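Local coordinates for protein putative D-tyrosyl-tRNA(Tyr) deacylase 2 (Leishmania major, PDB 1TC5) that probably hydrolyses D-tyrosyl-tRNA(Tyr) to D-tyrosine and free tRNA as a homodimer, which could protect the parasite from harmful D-tyrosine, at residues I11-Q16 with V38-A43; M18-L23 with Y31-R36; L65-I70 with S85-P90; I94-Q99 with S167-G172. One frame throughout, in Å; residues are numbered along the deposited sequence.

Interactions 1 and 4 belong to one mixed sheet: strands 37-45 and 93-98 are neighbours in it, and V40 appears to bond the latter with both N and O, its O lying 2.7 Å from V97 N and its N 2.7 Å from L95 O. Interaction 2 is a hairpin that lies, in the chain, between the two strands of interaction 1; its centre is about 9 Å from that of interaction 4, where V32 CG2 packs 3.3 Å from I170 CG2. Interaction 3 lies at the end of helix 55-67; L65 CD1 meets L15 CD2 of interaction 1 at 3.6 Å. Interactions 2 and 3 stay about 7 Å apart (nearest atoms). Interactions 1, 3 and 4 all reach the second subunit.

Interaction 1 of 4, residues I11-Q16 with V38-A43; sequences IRVMLQ and VMVYIA
Strands I11-Q16 and V38-A43 run antiparallel at 159°, with R12-A43, M14-Y41 and Q16-M39 as hydrogen-bonded pairs and V13-I42 and L15-V40 as non-hydrogen-bonded pairs between them. Each hydrogen-bonded pair is closed by two N-H to O=C bonds; the straightest, Y41 N to M14 O, is 2.9 Å long with an angle of 169° at the hydrogen. On one face lie short aliphatic groups, lined up side by side: V13 CG1 touches I42 CG1 at 3.9 Å, and L15 CD2 fits against V40 CG2 at 3.9 Å. Helix 55-67 packs on this face through L65, which meets both L15 and V40. The other face carries M14, Q16, M39 and Y41, with R12 and A43 at one end. M14 stretches with CG anti to the backbone N (chi1 -179°), then bends at its last torsion; CE packs 3.5 Å from Y41 CE2, and SD, oblique to the ring and 5.1 Å from its centroid, makes a Met-aromatic contact. Beyond it the Q16 amide stands nearly perpendicular to the Y41 ring and places NE2 3.2 Å from M39 CE. One face is therefore wholly apolar packing, while the other buries amide and phenol groups at the dimer interface, where Q16 OE1 is hydrogen-bonded to Y41 OH of the second subunit and Y41 OH to Q16 OE1 there.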
# COMPACT_ATOMS: atom_id res chain seq x y z
N ILE A 11 -1.87 6.30 -15.74
CA ILE A 11 -1.74 5.01 -15.07
C ILE A 11 -1.10 5.32 -13.73
O ILE A 11 0.06 5.74 -13.69
CB ILE A 11 -0.84 4.05 -15.89
CG1 ILE A 11 -1.49 3.71 -17.24
CG2 ILE A 11 -0.56 2.77 -15.11
CD1 ILE A 11 -0.49 3.36 -18.31
N ARG A 12 -1.84 5.13 -12.64
CA ARG A 12 -1.33 5.32 -11.28
C ARG A 12 -0.93 3.98 -10.70
O ARG A 12 -1.73 3.05 -10.69
CB ARG A 12 -2.41 5.93 -10.38
CG ARG A 12 -2.02 6.04 -8.90
CD ARG A 12 -2.84 7.06 -8.15
NE ARG A 12 -2.57 8.39 -8.69
CZ ARG A 12 -3.37 9.45 -8.53
NH1 ARG A 12 -4.46 9.38 -7.81
NH2 ARG A 12 -3.04 10.60 -9.08
N VAL A 13 0.31 3.87 -10.23
CA VAL A 13 0.72 2.67 -9.51
C VAL A 13 1.30 2.97 -8.13
O VAL A 13 2.03 3.92 -7.95
CB VAL A 13 1.73 1.78 -10.31
CG1 VAL A 13 1.08 1.20 -11.55
CG2 VAL A 13 3.00 2.54 -10.66
N MET A 14 0.98 2.11 -7.17
CA MET A 14 1.64 2.09 -5.87
C MET A 14 2.48 0.81 -5.82
O MET A 14 1.96 -0.29 -6.05
CB MET A 14 0.61 2.13 -4.73
CG MET A 14 1.22 2.13 -3.33
SD MET A 14 0.03 2.17 -1.95
CE MET A 14 0.32 0.57 -1.20
N LEU A 15 3.76 0.95 -5.52
CA LEU A 15 4.73 -0.14 -5.61
C LEU A 15 5.34 -0.34 -4.25
O LEU A 15 5.84 0.62 -3.65
CB LEU A 15 5.85 0.20 -6.61
CG LEU A 15 5.43 0.78 -7.96
CD1 LEU A 15 6.65 1.36 -8.72
CD2 LEU A 15 4.71 -0.26 -8.79
N GLN A 16 5.31 -1.59 -3.77
CA GLN A 16 5.85 -1.95 -2.45
C GLN A 16 6.82 -3.11 -2.58
O GLN A 16 6.61 -4.03 -3.41
CB GLN A 16 4.74 -2.38 -1.48
CG GLN A 16 3.71 -1.34 -1.11
CD GLN A 16 2.67 -1.86 -0.14
OE1 GLN A 16 2.95 -2.01 1.05
NE2 GLN A 16 1.45 -2.10 -0.63
N VAL A 38 8.11 -7.37 -6.13
CA VAL A 38 7.33 -6.14 -6.00
C VAL A 38 5.82 -6.39 -6.11
O VAL A 38 5.36 -7.12 -7.00
CB VAL A 38 7.76 -5.13 -7.07
CG1 VAL A 38 6.85 -3.89 -7.06
CG2 VAL A 38 9.23 -4.76 -6.88
N MET A 39 5.07 -5.81 -5.18
CA MET A 39 3.61 -5.77 -5.24
C MET A 39 3.16 -4.44 -5.83
O MET A 39 3.50 -3.36 -5.31
CB MET A 39 2.98 -5.98 -3.87
CG MET A 39 1.44 -6.04 -3.92
SD MET A 39 0.64 -6.61 -2.44
CE MET A 39 0.93 -5.15 -1.40
N VAL A 40 2.36 -4.54 -6.89
CA VAL A 40 1.92 -3.40 -7.69
C VAL A 40 0.42 -3.26 -7.50
O VAL A 40 -0.30 -4.21 -7.79
CB VAL A 40 2.20 -3.68 -9.19
CG1 VAL A 40 1.71 -2.55 -10.08
CG2 VAL A 40 3.68 -3.95 -9.44
N TYR A 41 -0.03 -2.12 -7.00
CA TYR A 41 -1.42 -1.70 -7.07
C TYR A 41 -1.62 -0.76 -8.27
O TYR A 41 -0.87 0.19 -8.44
CB TYR A 41 -1.82 -0.94 -5.80
CG TYR A 41 -1.88 -1.68 -4.48
CD1 TYR A 41 -1.68 -3.04 -4.38
CD2 TYR A 41 -2.15 -0.98 -3.29
CE1 TYR A 41 -1.73 -3.70 -3.14
CE2 TYR A 41 -2.20 -1.62 -2.07
CZ TYR A 41 -2.00 -2.98 -1.99
OH TYR A 41 -2.05 -3.64 -0.76
N ILE A 42 -2.65 -0.99 -9.09
CA ILE A 42 -2.80 -0.23 -10.31
C ILE A 42 -4.23 0.31 -10.53
O ILE A 42 -5.22 -0.38 -10.32
CB ILE A 42 -2.32 -1.10 -11.53
CG1 ILE A 42 -2.30 -0.30 -12.83
CG2 ILE A 42 -3.14 -2.39 -11.67
CD1 ILE A 42 -1.38 -0.97 -13.88
N ALA A 43 -4.28 1.54 -11.02
CA ALA A 43 -5.52 2.21 -11.37
C ALA A 43 -5.30 2.95 -12.66
O ALA A 43 -4.21 3.46 -12.90
CB ALA A 43 -5.90 3.19 -10.32

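Interaction 2 of 4, residues M18-L23 with Y31-R36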
# COMPACT_ATOMS: atom_id res chain seq x y z
N MET A 18 8.04 -6.41 -1.74
CA MET A 18 7.41 -7.64 -1.29
C MET A 18 8.46 -8.67 -0.88
O MET A 18 9.46 -8.86 -1.59
CB MET A 18 6.56 -8.23 -2.43
CG MET A 18 5.82 -9.54 -2.08
SD MET A 18 4.51 -9.88 -3.27
CE MET A 18 5.49 -10.08 -4.80
N ASP A 19 8.23 -9.34 0.25
CA ASP A 19 8.95 -10.56 0.58
C ASP A 19 8.10 -11.79 0.27
O ASP A 19 8.57 -12.72 -0.40
CB ASP A 19 9.34 -10.61 2.06
CG ASP A 19 10.30 -11.73 2.35
OD1 ASP A 19 11.41 -11.65 1.81
OD2 ASP A 19 10.03 -12.74 3.06
N GLN A 20 6.86 -11.79 0.76
CA GLN A 20 5.87 -12.82 0.47
C GLN A 20 4.49 -12.17 0.23
O GLN A 20 4.13 -11.21 0.88
CB GLN A 20 5.70 -13.81 1.63
CG GLN A 20 6.94 -14.59 2.06
CD GLN A 20 7.30 -15.72 1.13
OE1 GLN A 20 6.81 -16.86 1.27
NE2 GLN A 20 8.17 -15.43 0.16
N GLY A 21 3.72 -12.74 -0.68
CA GLY A 21 2.32 -12.37 -0.85
C GLY A 21 1.39 -13.54 -1.12
O GLY A 21 1.77 -14.53 -1.73
N HIS A 22 0.16 -13.39 -0.62
CA HIS A 22 -0.98 -14.27 -0.90
C HIS A 22 -2.16 -13.40 -1.36
O HIS A 22 -2.59 -12.49 -0.64
CB HIS A 22 -1.42 -15.08 0.33
CG HIS A 22 -0.29 -15.68 1.09
ND1 HIS A 22 0.33 -16.85 0.70
CD2 HIS A 22 0.36 -15.26 2.21
CE1 HIS A 22 1.32 -17.12 1.55
NE2 HIS A 22 1.35 -16.17 2.47
N LEU A 23 -2.69 -13.70 -2.54
CA LEU A 23 -3.79 -12.94 -3.11
C LEU A 23 -4.99 -13.86 -3.40
O LEU A 23 -4.86 -14.85 -4.07
CB LEU A 23 -3.33 -12.19 -4.37
CG LEU A 23 -4.36 -11.29 -5.07
CD1 LEU A 23 -4.80 -10.18 -4.17
CD2 LEU A 23 -3.82 -10.73 -6.39
N TYR A 31 -6.10 -18.80 -2.65
CA TYR A 31 -5.04 -17.81 -2.72
C TYR A 31 -3.93 -18.28 -3.64
O TYR A 31 -3.55 -19.45 -3.61
CB TYR A 31 -4.45 -17.57 -1.33
CG TYR A 31 -5.41 -16.94 -0.37
CD1 TYR A 31 -6.33 -17.71 0.34
CD2 TYR A 31 -5.39 -15.56 -0.15
CE1 TYR A 31 -7.22 -17.12 1.24
CE2 TYR A 31 -6.27 -14.96 0.73
CZ TYR A 31 -7.19 -15.75 1.43
OH TYR A 31 -8.06 -15.16 2.31
N VAL A 32 -3.40 -17.35 -4.43
CA VAL A 32 -2.20 -17.57 -5.23
C VAL A 32 -1.03 -16.82 -4.58
O VAL A 32 -1.21 -15.74 -3.94
CB VAL A 32 -2.41 -17.13 -6.69
CG1 VAL A 32 -3.48 -17.97 -7.33
CG2 VAL A 32 -2.80 -15.65 -6.80
N ARG A 33 0.16 -17.37 -4.75
CA ARG A 33 1.31 -16.94 -3.99
C ARG A 33 2.39 -16.32 -4.84
O ARG A 33 2.63 -16.72 -6.00
CB ARG A 33 1.88 -18.14 -3.26
CG ARG A 33 0.94 -18.69 -2.20
CD ARG A 33 1.65 -19.61 -1.24
NE ARG A 33 2.66 -18.87 -0.50
CZ ARG A 33 3.49 -19.39 0.39
NH1 ARG A 33 3.43 -20.68 0.69
NH2 ARG A 33 4.36 -18.61 1.01
N ALA A 34 3.06 -15.34 -4.24
CA ALA A 34 4.32 -14.81 -4.75
C ALA A 34 5.38 -14.75 -3.66
O ALA A 34 5.07 -14.58 -2.47
CB ALA A 34 4.11 -13.41 -5.34
N GLY A 35 6.64 -14.88 -4.07
CA GLY A 35 7.77 -14.65 -3.18
C GLY A 35 8.31 -13.24 -3.31
O GLY A 35 7.56 -12.29 -3.55
N ARG A 36 9.62 -13.12 -3.16
CA ARG A 36 10.25 -11.82 -3.10
C ARG A 36 10.16 -11.10 -4.43
O ARG A 36 10.36 -11.68 -5.49
CB ARG A 36 11.70 -11.91 -2.68
CG ARG A 36 12.33 -10.53 -2.41
CD ARG A 36 13.56 -10.61 -1.55
NE ARG A 36 14.69 -11.04 -2.34
CZ ARG A 36 15.45 -12.12 -2.14
NH1 ARG A 36 15.24 -12.98 -1.15
NH2 ARG A 36 16.45 -12.33 -2.96
O HOH W 1 12.30 -13.85 0.32
O HOH W 2 3.74 -16.03 -0.58
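The H22 imidazole and the R33 guanidinium, neighbours across the hairpin, lie side by side with their planes 43° apart. H22 CE1 sits over one face of the guanidinium, 3.0 Å from R33 NE, while that NE lies near the plane of the ring, at its edge. At the guanidinium's own edge are Q20 OE1, 3.0 Å from R33 NH2, and a water in the plane. This water accepts from R33 NE at 3.0 Å and donates to G21 O and A34 O, tying the arginine to the backbone of both strands. R33 bends at chi3 (64°), which brings NE to the edge of the H22 ring, and further out K158 O and G161 O take its NH1 and NH2, so the charged end is held at several points.

The strands themselves pair through G21 with A34 and L23 with V32, two bonds each; G21 N reaches A34 O at 2.9 Å with 170° at the hydrogen. On the face away from H22 and R33, M18 curls its CE to 3.6 Å from CB of A34, whose cross-strand partner G21 has no side chain. Q20 NE2 turns back on D19 O at 2.8 Å and also reaches I163 O. A second water donates to D19 OD1 and binds R36 NH1 weakly, while R36 NH2 is hydrogen-bonded to F74 O. D19 and Q20 both face E183 on strand 180-184, a classic beta bulge at the start of the middle strand of a three-stranded antiparallel sheet, with strands 20-24 and 31-34 as its beta hairpin.

Interaction 3 of 4, residues L65-I70 with S85-P90; sequences LLHTKI and SLEECP
S85 sets its CB 3.2 Å from L66 O, near the C-terminal end of helix 55-67, and at the same time ties itself to E88. Its OG, rotated between the backbone N and carbonyl carbon (chi1 64°), accepts from E88 N at 3.0 Å, an ST motif, while S85 N donates to E88 OE2, using the lone pair turned away from the other oxygen. Serine and glutamate thus hold each other by a reciprocal pair of bonds across the first turn of the segment.

L86 comes next and points at the helix: its CD1 lies 3.8 Å from L66 CD2, and the same methyl reaches L65 O. L86 N is served by a water, which also donates to L65 O and T68 O and so bridges the helix end to the loop. E87 N then donates to L66 O, 2.9 Å away, so this carbonyl at the end of the helix is capped by the loop. The E87 carboxylate leans toward H67, with OE2 3.3 Å from CD2 of its ring and the two planes 38° apart. E88 completes the set: OE2 forms a long salt bridge with K69 NZ (3.3 Å), its hydrogen bond weak, reinforced by a water that links the same two atoms. A type I turn from L86 to C89 carries the chain on.

L86 wedges between helix 55-67 and strand 93-98, with L66 and L86 both resting on I94; L65 leans on L15 of strand 10-18, while K69 is backbone-bonded to the second subunit.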
# COMPACT_ATOMS: atom_id res chain seq x y z
N LEU A 65 7.90 0.63 -14.87
CA LEU A 65 7.88 -0.38 -13.82
C LEU A 65 9.12 -1.27 -13.77
O LEU A 65 9.63 -1.56 -12.70
CB LEU A 65 6.63 -1.26 -13.96
CG LEU A 65 6.54 -2.44 -12.98
CD1 LEU A 65 6.43 -1.95 -11.51
CD2 LEU A 65 5.36 -3.31 -13.31
N LEU A 66 9.62 -1.70 -14.93
CA LEU A 66 10.71 -2.68 -14.97
C LEU A 66 12.11 -2.10 -15.08
O LEU A 66 13.05 -2.70 -14.58
CB LEU A 66 10.46 -3.70 -16.10
CG LEU A 66 9.14 -4.46 -16.03
CD1 LEU A 66 9.04 -5.45 -17.22
CD2 LEU A 66 8.92 -5.17 -14.70
N HIS A 67 12.25 -0.93 -15.73
CA HIS A 67 13.56 -0.33 -16.01
C HIS A 67 14.07 0.60 -14.93
O HIS A 67 15.25 0.89 -14.84
CB HIS A 67 13.54 0.49 -17.33
CG HIS A 67 13.17 -0.32 -18.54
ND1 HIS A 67 12.45 0.21 -19.60
CD2 HIS A 67 13.41 -1.61 -18.85
CE1 HIS A 67 12.26 -0.73 -20.50
NE2 HIS A 67 12.83 -1.84 -20.08
N THR A 68 13.16 1.15 -14.15
CA THR A 68 13.54 2.11 -13.11
C THR A 68 14.17 1.36 -11.94
O THR A 68 13.65 0.34 -11.50
CB THR A 68 12.29 2.90 -12.65
OG1 THR A 68 11.61 3.43 -13.80
CG2 THR A 68 12.68 4.14 -11.82
N LYS A 69 15.31 1.86 -11.46
CA LYS A 69 15.95 1.32 -10.28
C LYS A 69 15.25 1.91 -9.08
O LYS A 69 15.38 3.09 -8.82
CB LYS A 69 17.43 1.66 -10.27
CG LYS A 69 18.20 1.07 -11.48
CD LYS A 69 19.66 1.56 -11.53
CE LYS A 69 20.41 1.05 -12.76
NZ LYS A 69 21.29 -0.12 -12.47
N ILE A 70 14.46 1.10 -8.39
CA ILE A 70 13.62 1.59 -7.30
C ILE A 70 14.02 0.96 -5.98
O ILE A 70 14.34 1.67 -5.05
CB ILE A 70 12.12 1.29 -7.60
CG1 ILE A 70 11.71 1.92 -8.93
CG2 ILE A 70 11.24 1.81 -6.45
CD1 ILE A 70 10.43 1.30 -9.53
N SER A 85 16.71 -2.29 -10.73
CA SER A 85 15.53 -2.48 -11.54
C SER A 85 15.07 -3.93 -11.48
O SER A 85 15.86 -4.85 -11.27
CB SER A 85 15.80 -2.11 -12.99
OG SER A 85 16.76 -2.97 -13.54
N LEU A 86 13.78 -4.14 -11.67
CA LEU A 86 13.26 -5.47 -11.87
C LEU A 86 13.93 -6.10 -13.08
O LEU A 86 14.22 -7.28 -13.07
CB LEU A 86 11.74 -5.44 -12.07
CG LEU A 86 11.00 -5.37 -10.75
CD1 LEU A 86 9.63 -4.74 -10.95
CD2 LEU A 86 10.92 -6.80 -10.13
N GLU A 87 14.20 -5.29 -14.11
CA GLU A 87 14.80 -5.80 -15.34
C GLU A 87 16.14 -6.50 -15.05
O GLU A 87 16.38 -7.60 -15.53
CB GLU A 87 14.96 -4.67 -16.37
CG GLU A 87 15.68 -5.06 -17.67
CD GLU A 87 15.86 -3.88 -18.62
OE1 GLU A 87 16.41 -2.83 -18.20
OE2 GLU A 87 15.45 -3.99 -19.81
N GLU A 88 16.98 -5.92 -14.21
CA GLU A 88 18.28 -6.52 -13.94
C GLU A 88 18.19 -7.66 -12.91
O GLU A 88 19.18 -8.31 -12.64
CB GLU A 88 19.31 -5.46 -13.49
CG GLU A 88 19.12 -4.88 -12.10
CD GLU A 88 20.00 -3.67 -11.87
OE1 GLU A 88 21.19 -3.70 -12.26
OE2 GLU A 88 19.50 -2.66 -11.32
N CYS A 89 17.00 -7.87 -12.33
CA CYS A 89 16.76 -9.02 -11.45
C CYS A 89 15.56 -9.84 -11.98
O CYS A 89 14.48 -9.80 -11.42
CB CYS A 89 16.55 -8.54 -10.02
SG CYS A 89 17.88 -7.49 -9.37
N PRO A 90 15.77 -10.59 -13.07
CA PRO A 90 14.70 -11.32 -13.76
C PRO A 90 13.92 -12.34 -12.93
O PRO A 90 12.81 -12.68 -13.36
CB PRO A 90 15.42 -12.08 -14.89
CG PRO A 90 16.92 -11.98 -14.59
CD PRO A 90 17.09 -10.77 -13.72
O HOH W 3 12.00 -1.71 -11.39
O HOH W 4 21.32 -1.02 -10.02

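Interaction 4 of 4, residues I94-Q99 with S167-G172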
# COMPACT_ATOMS: atom_id res chain seq x y z
N ILE A 94 6.48 -10.60 -9.33
CA ILE A 94 5.63 -9.41 -9.38
C ILE A 94 4.20 -9.88 -9.10
O ILE A 94 3.72 -10.87 -9.69
CB ILE A 94 5.75 -8.67 -10.75
CG1 ILE A 94 7.21 -8.26 -11.01
CG2 ILE A 94 4.87 -7.42 -10.78
CD1 ILE A 94 7.49 -7.89 -12.46
N LEU A 95 3.56 -9.18 -8.18
CA LEU A 95 2.18 -9.41 -7.78
C LEU A 95 1.40 -8.15 -8.08
O LEU A 95 1.69 -7.12 -7.51
CB LEU A 95 2.12 -9.71 -6.28
CG LEU A 95 0.72 -9.93 -5.70
CD1 LEU A 95 0.01 -11.05 -6.41
CD2 LEU A 95 0.79 -10.22 -4.20
N ILE A 96 0.41 -8.25 -8.96
CA ILE A 96 -0.34 -7.10 -9.49
C ILE A 96 -1.74 -7.20 -8.93
O ILE A 96 -2.41 -8.24 -9.06
CB ILE A 96 -0.41 -7.14 -11.05
CG1 ILE A 96 1.00 -7.18 -11.65
CG2 ILE A 96 -1.16 -5.95 -11.57
CD1 ILE A 96 1.04 -7.60 -13.10
N VAL A 97 -2.17 -6.11 -8.29
CA VAL A 97 -3.51 -6.01 -7.75
C VAL A 97 -4.24 -4.79 -8.34
O VAL A 97 -3.76 -3.66 -8.21
CB VAL A 97 -3.43 -5.86 -6.22
CG1 VAL A 97 -4.79 -6.00 -5.59
CG2 VAL A 97 -2.44 -6.88 -5.65
N PRO A 98 -5.41 -5.01 -8.94
CA PRO A 98 -6.19 -3.89 -9.43
C PRO A 98 -6.75 -3.14 -8.23
O PRO A 98 -7.37 -3.75 -7.35
CB PRO A 98 -7.31 -4.56 -10.26
CG PRO A 98 -7.46 -5.95 -9.69
CD PRO A 98 -6.11 -6.31 -9.12
N GLN A 99 -6.49 -1.83 -8.18
CA GLN A 99 -6.95 -0.97 -7.10
C GLN A 99 -7.39 0.36 -7.69
O GLN A 99 -6.70 1.35 -7.55
CB GLN A 99 -5.83 -0.76 -6.10
CG GLN A 99 -5.50 -2.00 -5.30
CD GLN A 99 -6.51 -2.25 -4.20
OE1 GLN A 99 -6.44 -1.60 -3.15
NE2 GLN A 99 -7.48 -3.15 -4.45
N SER A 167 10.41 -15.93 -10.79
CA SER A 167 10.10 -15.17 -12.01
C SER A 167 8.59 -15.12 -12.29
O SER A 167 8.17 -15.15 -13.44
CB SER A 167 10.86 -15.70 -13.23
OG SER A 167 12.26 -15.69 -13.05
N ARG A 168 7.78 -15.01 -11.23
CA ARG A 168 6.32 -15.05 -11.38
C ARG A 168 5.75 -13.70 -11.72
O ARG A 168 6.32 -12.67 -11.39
CB ARG A 168 5.66 -15.60 -10.11
CG ARG A 168 6.03 -17.04 -9.90
CD ARG A 168 5.34 -17.71 -8.76
NE ARG A 168 6.12 -17.54 -7.56
CZ ARG A 168 6.86 -18.46 -6.97
NH1 ARG A 168 6.90 -19.74 -7.36
NH2 ARG A 168 7.57 -18.09 -5.93
N VAL A 169 4.63 -13.72 -12.44
CA VAL A 169 3.80 -12.53 -12.62
C VAL A 169 2.39 -12.99 -12.23
O VAL A 169 1.67 -13.63 -13.03
CB VAL A 169 3.86 -11.99 -14.08
CG1 VAL A 169 2.88 -10.86 -14.26
CG2 VAL A 169 5.25 -11.55 -14.44
N ILE A 170 2.04 -12.72 -10.97
CA ILE A 170 0.76 -13.06 -10.39
C ILE A 170 -0.10 -11.83 -10.47
O ILE A 170 0.38 -10.74 -10.25
CB ILE A 170 0.92 -13.51 -8.91
CG1 ILE A 170 1.99 -14.60 -8.75
CG2 ILE A 170 -0.42 -13.99 -8.36
CD1 ILE A 170 1.80 -15.85 -9.64
N SER A 171 -1.38 -12.02 -10.80
CA SER A 171 -2.31 -10.91 -10.93
C SER A 171 -3.70 -11.26 -10.39
O SER A 171 -4.20 -12.39 -10.52
CB SER A 171 -2.38 -10.46 -12.40
OG SER A 171 -2.63 -11.56 -13.25
N GLY A 172 -4.34 -10.26 -9.78
CA GLY A 172 -5.68 -10.40 -9.27
C GLY A 172 -6.71 -10.60 -10.35
O GLY A 172 -6.50 -10.28 -11.51
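I94 opens the parallel pairing with strand 169-171 by bonding on both sides of V169: its N donates to R168 O at 2.9 Å, from above the carbonyl plane, and its O accepts from I170 N at 2.8 Å. The short strands run 20° from parallel. L95 points to the opposite face, and a first torsion that sets CG anti to N (chi1 178°) throws CD1 over to I170, 3.6 Å from both CB and CG2. On this face the hairpin segments pack, M18 and L23 against L95 and V32 against I170. I96 repeats the pattern of I94. Its N donates to I170 O at 2.8 Å and its O accepts from G172 N at 2.9 Å, almost straight out from the carbonyl, while CD1 reaches across to V169 CG1 at 3.9 Å and CB lies beside S171 CB. P98 ends the contact, its CD packing 4.1 Å from G172 CA. V169 and S171 face helix 119-136, which belongs to the chain between these two parallel strands, a beta-alpha-beta crossover. Q99 OE1 goes on to bond T189 OG1 of the second subunit.

Four backbone bonds and a few aliphatic contacts thus fix the edge strand to its neighbour. The side-chain contacts are apolar, made by aliphatic carbons and the S171 CB, and R168 NE forms a salt bridge with D93 OD2.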